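MccF (PDB 4IIY) confers self-immunity to microcin C7 in Escherichia coli and probably acts as a serine carboxypeptidase of the S66 family. Local coordinates at residues 80-85 with 95-100. The protein carries 1 engineered substitution. Residues are numbered along the deposited sequence; the frame is centred on the assembly and turned at random.
Sequences GKLTGK and KERAQE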
loop_
_atom_site.group_PDB
_atom_site.type_symbol
_atom_site.label_atom_id
_atom_site.label_comp_id
_atom_site.label_asym_id
_atom_site.label_seq_id
_atom_site.Cartn_x
_atom_site.Cartn_y
_atom_site.Cartn_z
ATOM N N GLY B 80 -18.137 22.347 -2.788
ATOM C CA GLY B 80 -18.669 21.235 -2.019
ATOM C C GLY B 80 -18.853 21.614 -0.559
ATOM O O GLY B 80 -18.185 22.511 -0.048
ATOM N N LYS B 81 -19.754 20.920 0.126
ATOM C CA LYS B 81 -20.131 21.300 1.490
ATOM C C LYS B 81 -19.017 21.164 2.543
ATOM O O LYS B 81 -19.155 21.692 3.647
ATOM C CB LYS B 81 -21.375 20.530 1.937
ATOM C CG LYS B 81 -21.115 19.048 2.154
ATOM C CD LYS B 81 -22.402 18.247 2.273
ATOM C CE LYS B 81 -23.012 18.347 3.654
ATOM N NZ LYS B 81 -23.825 17.132 3.956
ATOM N N LEU B 82 -17.912 20.484 2.226
ATOM C CA LEU B 82 -16.801 20.374 3.185
ATOM C C LEU B 82 -15.704 21.418 2.953
ATOM O O LEU B 82 -14.680 21.426 3.641
ATOM C CB LEU B 82 -16.204 18.961 3.186
ATOM C CG LEU B 82 -17.178 17.867 3.618
ATOM C CD1 LEU B 82 -16.508 16.498 3.566
ATOM C CD2 LEU B 82 -17.734 18.126 5.012
ATOM N N THR B 83 -15.915 22.298 1.985
ATOM C CA THR B 83 -14.957 23.371 1.750
ATOM C C THR B 83 -14.794 24.206 3.015
ATOM O O THR B 83 -15.775 24.603 3.647
ATOM C CB THR B 83 -15.400 24.245 0.578
ATOM O OG1 THR B 83 -15.501 23.423 -0.592
ATOM C CG2 THR B 83 -14.411 25.370 0.315
ATOM N N GLY B 84 -13.549 24.453 3.407
ATOM C CA GLY B 84 -13.286 25.262 4.584
ATOM C C GLY B 84 -13.362 24.525 5.912
ATOM O O GLY B 84 -13.226 25.140 6.972
ATOM N N LYS B 85 -13.577 23.210 5.868
ATOM C CA LYS B 85 -13.699 22.404 7.084
ATOM C C LYS B 85 -12.468 21.531 7.290
ATOM O O LYS B 85 -11.776 21.186 6.325
ATOM C CB LYS B 85 -14.930 21.503 7.003
ATOM C CG LYS B 85 -16.207 22.207 6.584
ATOM C CD LYS B 85 -16.717 23.136 7.658
ATOM C CE LYS B 85 -18.096 23.666 7.295
ATOM N NZ LYS B 85 -18.683 24.478 8.395
ATOM N N LYS B 95 -18.709 9.259 6.056
ATOM C CA LYS B 95 -20.048 9.556 5.557
ATOM C C LYS B 95 -20.240 11.002 5.104
ATOM O O LYS B 95 -20.912 11.250 4.099
ATOM C CB LYS B 95 -21.101 9.156 6.588
ATOM C CG LYS B 95 -21.218 7.652 6.691
ATOM C CD LYS B 95 -22.178 7.232 7.774
ATOM C CE LYS B 95 -22.311 5.722 7.798
ATOM N NZ LYS B 95 -23.157 5.259 8.928
ATOM N N GLU B 96 -19.630 11.945 5.816
ATOM C CA GLU B 96 -19.688 13.348 5.401
ATOM C C GLU B 96 -19.080 13.524 4.009
ATOM O O GLU B 96 -19.616 14.247 3.160
ATOM C CB GLU B 96 -18.959 14.251 6.400
ATOM C CG GLU B 96 -19.730 14.530 7.686
ATOM C CD GLU B 96 -18.952 15.413 8.657
ATOM O OE1 GLU B 96 -17.730 15.224 8.833
ATOM O OE2 GLU B 96 -19.565 16.326 9.252
ATOM N N ARG B 97 -17.948 12.865 3.770
ATOM C CA ARG B 97 -17.266 12.993 2.487
ATOM C C ARG B 97 -18.071 12.352 1.361
ATOM O O ARG B 97 -18.157 12.895 0.253
ATOM C CB ARG B 97 -15.844 12.440 2.579
ATOM C CG ARG B 97 -14.913 13.353 3.378
ATOM C CD ARG B 97 -13.531 12.750 3.532
ATOM N NE ARG B 97 -13.506 11.705 4.550
ATOM C CZ ARG B 97 -12.838 10.559 4.449
ATOM N NH1 ARG B 97 -12.141 10.267 3.353
ATOM N NH2 ARG B 97 -12.876 9.697 5.454
ATOM N N ALA B 98 -18.688 11.207 1.633
ATOM C CA ALA B 98 -19.543 10.591 0.622
ATOM C C ALA B 98 -20.732 11.494 0.295
ATOM O O ALA B 98 -21.093 11.658 -0.865
ATOM C CB ALA B 98 -20.015 9.220 1.075
ATOM N N GLN B 99 -21.315 12.091 1.330
ATOM C CA GLN B 99 -22.434 13.015 1.138
ATOM C C GLN B 99 -22.022 14.218 0.292
ATOM O O GLN B 99 -22.775 14.664 -0.578
ATOM C CB GLN B 99 -22.940 13.522 2.493
ATOM C CG GLN B 99 -23.564 12.473 3.405
ATOM C CD GLN B 99 -23.639 12.920 4.866
ATOM O OE1 GLN B 99 -23.511 14.107 5.183
ATOM N NE2 GLN B 99 -23.844 11.961 5.763
ATOM N N GLU B 100 -20.843 14.769 0.565
ATOM C CA GLU B 100 -20.377 15.933 -0.183
ATOM C C GLU B 100 -20.356 15.617 -1.679
ATOM O O GLU B 100 -20.799 16.410 -2.510
ATOM C CB GLU B 100 -18.976 16.351 0.262
ATOM C CG GLU B 100 -18.514 17.613 -0.478
ATOM C CD GLU B 100 -17.070 18.015 -0.239
ATOM O OE1 GLU B 100 -16.181 17.133 -0.209
ATOM O OE2 GLU B 100 -16.830 19.236 -0.111
HETATM O O HOH W 1 -21.368 19.133 -1.527
HETATM O O HOH W 2 -14.512 20.604 -0.733
#
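In the N-terminal LD-carboxypeptidase domain, the loop leaving strand 76-79, outermost in its sheet within this chain, folds into a type I beta turn, Gly80 to Thr83, and this turn packs on helix 94-105 chiefly through Glu100 and Leu82. Glu100 CG lies anti to the backbone N (chi1 -177°), and the extended chain carries the carboxylate from the helix to the turn. There Glu100 OE2 accepts a hydrogen bond from Leu82 N at 2.9 Å, with an N-H...O angle of 152°; the nitrogen stands above the carboxylate plane, 55° out of it. A water donates to the same OE2 and to Thr83 OG1, while OE1 takes the backbone N-H of Ser50, so the buried carboxylate ties the turn and the residue just after strand 45-49 to one helix. Replacing Glu100 by alanine is likely to leave the Leu82 and Ser50 amides without their acceptor and open a gap beside Gly80, whose carbonyl carbon C lies 3.2 Å from Glu100 OE2.

Leu82 points toward the helix and crosses the Arg97 side chain at about a right angle, its CD1 resting 3.5 Å from Arg97 CG. Beyond this aliphatic part, the guanidinium group of Arg97 turns to other partners, among them Glu280 of the second subunit. The chain of Lys81 runs past Glu100 in the opposite direction, CG 3.9 Å from Glu100 CB, and bends at chi3 to make a weak hydrogen bond from NZ to Gln99 OE1. A second water joins Lys81 N to Glu100 O. Within the turn, Gly80 O accepts from both Thr83 N and Thr83 OG1 on the same face of its plane; Thr83 OG1, also hydrogen-bonded to Ser79 OG, lies 2.9 Å from Gly80 O.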